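Local coordinates for putative acetyl/propionyl-CoA carboxylase, alpha subunit (Methylibium petroleiphilum, PDB 2O1Q), which is a putative acetylacetone dioxygenase of the cupin superfamily that holds a zinc ion and may cleave a diketone with dioxygen, at residues E41-W45 with F117-L121; C51-F57 with E106-A110; G64-L70 with G92-A98. All coordinates share one frame; numbering follows the deposited sequence.

Contact 1 of 3, residues E41-W45 with F117-L121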
# COMPACT_ATOMS: atom_id res chain seq x y z
N GLU A 41 -1.42 10.14 1.61
CA GLU A 41 -1.83 9.14 2.58
C GLU A 41 -0.85 7.97 2.65
O GLU A 41 -0.38 7.63 3.73
CB GLU A 41 -3.21 8.67 2.26
CG GLU A 41 -3.78 7.72 3.26
CD GLU A 41 -5.01 7.01 2.76
OE1 GLU A 41 -6.12 7.63 2.79
OE2 GLU A 41 -4.88 5.86 2.27
N MSE A 42 -0.56 7.33 1.51
CA MSE A 42 0.30 6.19 1.47
C MSE A 42 1.73 6.62 1.49
O MSE A 42 2.59 5.76 1.79
CB MSE A 42 -0.03 5.40 0.24
CG MSE A 42 0.63 4.06 0.18
SE MSE A 42 -0.15 2.86 -1.16
CE MSE A 42 -1.70 4.01 -1.63
N GLY A 43 2.03 7.85 1.07
CA GLY A 43 3.42 8.26 0.90
C GLY A 43 4.04 7.83 -0.42
O GLY A 43 5.28 7.74 -0.56
N SER A 44 3.23 7.59 -1.45
CA SER A 44 3.77 7.24 -2.73
C SER A 44 3.89 8.50 -3.63
O SER A 44 3.34 9.55 -3.30
CB SER A 44 2.99 6.09 -3.35
OG SER A 44 1.69 6.61 -3.60
N TRP A 45 4.73 8.42 -4.67
CA TRP A 45 4.98 9.55 -5.52
C TRP A 45 5.53 9.01 -6.86
O TRP A 45 6.01 7.86 -6.92
CB TRP A 45 5.92 10.56 -4.85
CG TRP A 45 7.21 9.98 -4.30
CD1 TRP A 45 7.35 9.19 -3.18
CD2 TRP A 45 8.52 10.22 -4.80
NE1 TRP A 45 8.68 8.92 -2.97
CE2 TRP A 45 9.42 9.55 -3.96
CE3 TRP A 45 9.02 10.96 -5.90
CZ2 TRP A 45 10.79 9.57 -4.16
CZ3 TRP A 45 10.40 11.00 -6.10
CH2 TRP A 45 11.28 10.28 -5.24
N PHE A 117 7.24 5.31 -6.76
CA PHE A 117 7.89 4.98 -5.49
C PHE A 117 6.88 4.87 -4.38
O PHE A 117 6.08 5.78 -4.19
CB PHE A 117 8.85 6.09 -5.07
CG PHE A 117 9.86 6.49 -6.15
CD1 PHE A 117 9.54 7.51 -7.05
CD2 PHE A 117 11.12 5.92 -6.19
CE1 PHE A 117 10.44 7.89 -8.03
CE2 PHE A 117 12.05 6.28 -7.22
CZ PHE A 117 11.74 7.31 -8.08
N LEU A 118 6.95 3.79 -3.62
CA LEU A 118 6.16 3.69 -2.41
C LEU A 118 7.13 4.01 -1.30
O LEU A 118 8.09 3.28 -1.02
CB LEU A 118 5.51 2.31 -2.22
CG LEU A 118 4.75 2.08 -0.89
CD1 LEU A 118 3.74 3.17 -0.63
CD2 LEU A 118 4.11 0.74 -0.90
N GLY A 119 6.93 5.17 -0.74
CA GLY A 119 7.71 5.65 0.37
C GLY A 119 9.00 6.32 -0.09
O GLY A 119 9.24 6.58 -1.28
N PRO A 120 9.80 6.75 0.89
CA PRO A 120 11.01 7.53 0.53
C PRO A 120 12.21 6.76 0.09
O PRO A 120 12.23 5.54 0.08
CB PRO A 120 11.35 8.26 1.83
CG PRO A 120 10.79 7.39 2.95
CD PRO A 120 9.53 6.76 2.35
N LEU A 121 13.18 7.52 -0.41
CA LEU A 121 14.52 7.01 -0.64
C LEU A 121 15.39 7.48 0.53
O LEU A 121 15.36 8.69 0.90
CB LEU A 121 15.11 7.51 -1.97
CG LEU A 121 14.27 7.25 -3.21
CD1 LEU A 121 14.97 7.72 -4.49
CD2 LEU A 121 13.86 5.78 -3.27

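Contact 2 of 3, residues C51-F57 with E106-A110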
# COMPACT_ATOMS: atom_id res chain seq x y z
N CYS A 51 17.74 12.07 -18.37
CA CYS A 51 19.04 11.83 -17.81
C CYS A 51 20.07 11.80 -18.90
O CYS A 51 20.08 10.89 -19.71
CB CYS A 51 19.05 10.50 -17.10
SG CYS A 51 17.81 10.19 -15.85
N PRO A 52 20.95 12.79 -18.91
CA PRO A 52 22.00 12.85 -19.91
C PRO A 52 22.91 11.65 -19.82
O PRO A 52 23.04 11.10 -18.77
CB PRO A 52 22.76 14.11 -19.55
CG PRO A 52 21.72 14.92 -18.89
CD PRO A 52 20.98 14.00 -18.09
N ALA A 53 23.52 11.30 -20.93
CA ALA A 53 24.58 10.30 -20.92
C ALA A 53 25.64 10.70 -19.91
O ALA A 53 26.03 11.89 -19.86
CB ALA A 53 25.18 10.20 -22.28
N GLY A 54 26.10 9.75 -19.09
CA GLY A 54 27.09 10.07 -18.06
C GLY A 54 26.53 10.43 -16.69
O GLY A 54 27.27 10.63 -15.73
N SER A 55 25.22 10.62 -16.64
CA SER A 55 24.59 11.00 -15.39
C SER A 55 24.31 9.84 -14.40
O SER A 55 24.37 8.67 -14.74
CB SER A 55 23.31 11.83 -15.64
OG SER A 55 22.31 11.06 -16.23
N SER A 56 24.08 10.23 -13.16
CA SER A 56 23.87 9.28 -12.13
C SER A 56 23.13 9.84 -10.94
O SER A 56 23.16 11.04 -10.73
CB SER A 56 25.17 8.62 -11.63
OG SER A 56 26.07 9.60 -11.06
N PHE A 57 22.54 8.96 -10.12
CA PHE A 57 21.99 9.33 -8.84
C PHE A 57 22.85 8.94 -7.67
O PHE A 57 23.57 7.95 -7.76
CB PHE A 57 20.68 8.64 -8.66
CG PHE A 57 19.59 9.18 -9.51
CD1 PHE A 57 18.90 10.31 -9.15
CD2 PHE A 57 19.22 8.50 -10.65
CE1 PHE A 57 17.80 10.77 -9.94
CE2 PHE A 57 18.20 8.92 -11.42
CZ PHE A 57 17.47 10.09 -11.09
N GLU A 106 22.98 4.74 -12.87
CA GLU A 106 23.64 5.61 -13.86
C GLU A 106 23.13 5.33 -15.26
O GLU A 106 22.58 4.27 -15.54
CB GLU A 106 25.15 5.53 -13.71
CG GLU A 106 25.74 4.23 -14.06
CD GLU A 106 27.24 4.21 -13.84
OE1 GLU A 106 27.83 5.04 -13.11
OE2 GLU A 106 27.83 3.33 -14.43
N PHE A 107 23.44 6.26 -16.14
CA PHE A 107 22.87 6.36 -17.48
C PHE A 107 23.96 6.47 -18.52
O PHE A 107 24.44 7.53 -18.84
CB PHE A 107 21.92 7.53 -17.48
CG PHE A 107 20.82 7.36 -16.49
CD1 PHE A 107 19.70 6.63 -16.83
CD2 PHE A 107 20.96 7.83 -15.18
CE1 PHE A 107 18.71 6.39 -15.85
CE2 PHE A 107 20.01 7.59 -14.25
CZ PHE A 107 18.87 6.87 -14.60
N PRO A 108 24.43 5.33 -19.01
CA PRO A 108 25.44 5.29 -20.06
C PRO A 108 25.04 6.00 -21.33
O PRO A 108 25.90 6.56 -22.01
CB PRO A 108 25.60 3.80 -20.34
CG PRO A 108 24.78 3.09 -19.41
CD PRO A 108 24.07 3.99 -18.54
N VAL A 109 23.73 6.04 -21.59
CA VAL A 109 23.13 6.67 -22.75
C VAL A 109 22.08 7.68 -22.26
O VAL A 109 21.52 7.52 -21.18
CB VAL A 109 22.47 5.53 -23.63
CG1 VAL A 109 21.67 6.10 -24.78
CG2 VAL A 109 23.57 4.59 -24.14
N ALA A 110 21.86 8.74 -23.03
CA ALA A 110 20.82 9.71 -22.71
C ALA A 110 19.53 8.91 -22.59
O ALA A 110 19.20 8.13 -23.49
CB ALA A 110 20.75 10.73 -23.78

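Contact 3 of 3, residues G64-L70 with G92-A98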
# COMPACT_ATOMS: atom_id res chain seq x y z
N GLY A 64 10.48 1.21 0.20
CA GLY A 64 9.35 0.48 -0.31
C GLY A 64 9.60 0.18 -1.76
O GLY A 64 10.58 0.64 -2.38
N PRO A 65 8.69 -0.57 -2.32
CA PRO A 65 8.81 -0.91 -3.70
C PRO A 65 8.71 0.28 -4.65
O PRO A 65 7.91 1.19 -4.46
CB PRO A 65 7.69 -1.95 -3.86
CG PRO A 65 6.69 -1.58 -2.97
CD PRO A 65 7.45 -1.11 -1.73
N GLY A 66 9.46 0.18 -5.72
CA GLY A 66 9.41 1.13 -6.81
C GLY A 66 9.38 0.39 -8.12
O GLY A 66 9.88 -0.72 -8.21
N GLU A 67 8.76 1.00 -9.13
CA GLU A 67 8.64 0.38 -10.45
C GLU A 67 8.94 1.41 -11.52
O GLU A 67 8.42 2.56 -11.44
CB GLU A 67 7.21 -0.11 -10.65
CG GLU A 67 6.81 -1.15 -9.71
CD GLU A 67 5.42 -1.70 -10.00
OE1 GLU A 67 5.16 -2.18 -11.13
OE2 GLU A 67 4.63 -1.77 -9.04
N TYR A 68 9.74 1.07 -12.50
CA TYR A 68 10.09 1.98 -13.55
C TYR A 68 9.81 1.44 -14.93
O TYR A 68 9.78 0.23 -15.13
CB TYR A 68 11.56 2.42 -13.46
CG TYR A 68 12.58 1.34 -13.76
CD1 TYR A 68 12.86 1.00 -15.07
CD2 TYR A 68 13.27 0.70 -12.73
CE1 TYR A 68 13.77 -0.01 -15.34
CE2 TYR A 68 14.21 -0.29 -13.03
CZ TYR A 68 14.46 -0.62 -14.36
OH TYR A 68 15.34 -1.65 -14.63
N PHE A 69 9.61 2.38 -15.84
CA PHE A 69 9.48 2.19 -17.26
C PHE A 69 10.50 3.11 -17.93
O PHE A 69 10.36 4.35 -17.95
CB PHE A 69 8.07 2.50 -17.70
CG PHE A 69 7.78 2.33 -19.17
CD1 PHE A 69 8.62 1.69 -20.08
CD2 PHE A 69 6.59 2.86 -19.66
CE1 PHE A 69 8.26 1.59 -21.43
CE2 PHE A 69 6.24 2.75 -20.97
CZ PHE A 69 7.05 2.11 -21.86
N LEU A 70 11.60 2.52 -18.35
CA LEU A 70 12.65 3.20 -19.13
C LEU A 70 12.18 3.30 -20.55
O LEU A 70 12.07 2.27 -21.25
CB LEU A 70 13.95 2.46 -19.07
CG LEU A 70 15.22 2.94 -19.76
CD1 LEU A 70 15.67 4.17 -18.96
CD2 LEU A 70 16.26 1.83 -19.87
N GLY A 92 12.25 -0.84 -21.29
CA GLY A 92 12.53 -1.73 -20.16
C GLY A 92 11.66 -1.42 -18.96
O GLY A 92 11.41 -0.24 -18.67
N TYR A 93 11.25 -2.47 -18.24
CA TYR A 93 10.48 -2.38 -17.00
C TYR A 93 11.32 -2.97 -15.87
O TYR A 93 11.97 -3.99 -16.06
CB TYR A 93 9.16 -3.14 -17.10
CG TYR A 93 8.54 -3.35 -15.75
CD1 TYR A 93 7.74 -2.38 -15.18
CD2 TYR A 93 8.80 -4.49 -15.00
CE1 TYR A 93 7.26 -2.55 -13.86
CE2 TYR A 93 8.36 -4.65 -13.70
CZ TYR A 93 7.58 -3.68 -13.13
OH TYR A 93 7.10 -3.78 -11.84
N GLY A 94 11.31 -2.36 -14.69
CA GLY A 94 11.96 -2.90 -13.53
C GLY A 94 11.12 -2.79 -12.29
O GLY A 94 10.42 -1.79 -12.11
N TYR A 95 11.26 -3.77 -11.42
CA TYR A 95 10.65 -3.76 -10.09
C TYR A 95 11.81 -3.73 -9.14
O TYR A 95 12.61 -4.70 -9.12
CB TYR A 95 9.86 -5.04 -9.88
CG TYR A 95 9.18 -5.13 -8.53
CD1 TYR A 95 8.07 -4.35 -8.22
CD2 TYR A 95 9.69 -5.95 -7.54
CE1 TYR A 95 7.48 -4.40 -6.96
CE2 TYR A 95 9.08 -6.06 -6.32
CZ TYR A 95 7.99 -5.25 -6.02
OH TYR A 95 7.34 -5.38 -4.79
N GLU A 96 11.93 -2.63 -8.40
CA GLU A 96 12.98 -2.45 -7.40
C GLU A 96 12.32 -2.61 -6.04
O GLU A 96 11.55 -1.78 -5.63
CB GLU A 96 13.70 -1.12 -7.64
CG GLU A 96 14.48 -1.09 -9.07
CD GLU A 96 15.65 -2.14 -9.26
OE1 GLU A 96 16.38 -2.23 -8.22
OE2 GLU A 96 15.92 -2.94 -10.32
N SER A 97 12.56 -3.76 -5.38
CA SER A 97 11.82 -4.16 -4.18
C SER A 97 12.20 -3.31 -2.97
O SER A 97 13.23 -2.60 -2.95
CB SER A 97 12.09 -5.61 -3.90
OG SER A 97 13.47 -5.94 -4.03
N ALA A 98 11.30 -3.32 -2.01
CA ALA A 98 11.64 -2.76 -0.72
C ALA A 98 13.03 -3.27 -0.27
O ALA A 98 13.35 -4.47 -0.30
CB ALA A 98 10.61 -3.15 0.32
O HOH W 1 15.15 -3.58 -12.54

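Contact 1 of 3, residues E41-W45 with F117-L121
Trp45 lays its indole over the ring of Phe117, and the backbones of 44-45 and 117-118 pair as antiparallel strands. From CB the Trp45 side chain turns between its own backbone N and carbonyl carbon (chi1 52°). This folds the indole back over the partner strand. CD1 passes near Gly119 O. The next atom, NE1, donates a hydrogen bond to Gly119 O (2.9 Å), approaching from above the plane of that carbonyl. The indole N-H thus has an acceptor within a buried contact. Phe117 CB lies over the face of the five-membered ring, 3.8 Å from its centroid, as a CH-pi contact. CD2 and CE2, the shared edge, lie against Phe117 CD1, which sits over the indole. Farther out, the six-membered ring stacks face to face on the Phe117 ring, with planes 18° apart. CH2 sits above that ring, displaced toward its rim, and CZ3 is 3.7 Å from Phe117 CE1. Leu121 CG lies near the indole plane, 4.3 Å from CZ2.

The backbone bonds Trp45 N to Phe117 O (3.0 Å) and Phe117 N to Trp45 O (2.8 Å) fix this register. Gly43 O takes a further bond from Gly119 N. Gly43 and Ser44 form a G1 beta bulge opposite Ser39. Beside it, Met42 CG, of a selenomethionine, presses tightly on Leu118 CD1 (3.3 Å).

Trp45 also packs on Trp136 and Ala139 of helix 136-144 and on Val38 of strand 32-39. Phe117 and Leu121 touch strand 55-62 at the zinc ligand His62, while Met42 and Leu118 face neighbouring subunits.

Contact 2 of 3, residues C51-F57 with E106-A110
Cys51 and Phe57 approach the ring of Phe107 in two different ways. Cys51 comes over a face. Its SG stands above the ring centre, 3.7 Å from the centroid and only 11° off the ring normal. Its CB lies over the same ring, 3.8 Å from the centroid. A chi1 of -54° puts SG anti to the carbonyl carbon and over the same ring face as CB. Phe57 instead meets Phe107 rim to rim. The planes stand 71° apart and neither ring covers the other. CE2 of Phe57 is 3.6 Å from CE2 of Phe107. Ser55 borders the ring too, with its backbone O near the ring edge.

Two backbone bonds hold Phe107 to Ser55 and the turn before it. Phe107 N donates to Ser55 O (2.9 Å), and Gly54 N donates to Phe107 O (2.8 Å). Ser56 CB rests against Glu106 CB (3.7 Å).

Residues Pro52 to Ser55 form a type II beta turn. Pro52 O is held twice, by Ser55 N and by Ser55 OG (2.6 Å). The turn leads from strand 44-51 of one sheet to strand 55-62 of the other. Across from it, the chain turns a corner at Pro108 and Val109 between strand 106-107 and strand 110-118. Such passages between two antiparallel sheets belong to the cupin beta barrel, and the buried Phe107 sits where they meet.

Contact 3 of 3, residues G64-L70 with G92-A98
Gly66, Tyr68 and Leu70 pair with Glu96, Gly94 and Gly92 in two neighbouring antiparallel strands of the cupin barrel. Strand 92-96 is the outermost strand of its sheet within the chain. Each of the three pairs has two backbone bonds, for example Glu96 N to Gly66 O (2.8 Å) and Tyr68 N to Gly94 O (3.0 Å). The N-to-C directions of 66-70 and 92-96 differ by 167°, close to exactly antiparallel.

On one face of the sheet, the Tyr68 ring lies flat over Gly94. With chi1 at 69°, CG sits between the backbone N and carbonyl carbon, which bends the ring across to the other strand. Gly94 CA is 3.6 Å from the ring centroid as a CH-pi contact, and Gly94 N lies over the ring centre. Tyr68 OH donates to a water (2.9 Å) that lies beside Glu96 OE2. Glu96 CG comes near the ring plane at Tyr68 CE2 (4.0 Å). The Glu96 carboxylate goes on to Arg78 in a salt bridge and to His102 NE2 in a hydrogen bond. His102 is a zinc ligand, so Glu96 is a second-shell residue that probably helps to position it.

On the other face, Glu67 stands between Tyr93 and Tyr95. Glu67 CG meets the edge of the Tyr95 ring at CD1 (3.7 Å), and Pro65 CB touches Tyr95 OH (3.6 Å). Tyr95 also stacks on His37 of the fourth subunit, and Tyr93 to Tyr95 pair with a strand of that chain, so the sheet runs on across the interface. Glu67 OE1 accepts from Thr46 OG1 of the fourth subunit. It also accepts from Tyr93 OH (2.6 Å), which comes from above the carboxylate plane, with carboxylate and ring nearly perpendicular at 88°.

Overall arrangement
From the N terminus, the chain enters contact 1 at 41-45 and contact 2 at 51-57, then contact 3 at 64-70. It closes them in reverse order: contact 3 at 92-98, contact 2 at 106-110 and contact 1 at 117-121. The three loops therefore lie one within another and none cross. Contacts 1 and 3 join strands of the same sheet and touch each other where Leu118 N meets Pro65 O. Both also reach the fourth subunit. Contact 2 lies across the chain's centre from contact 1, about 24 Å away between centres. It ties together the passages between the two large sheets of the cupin fold.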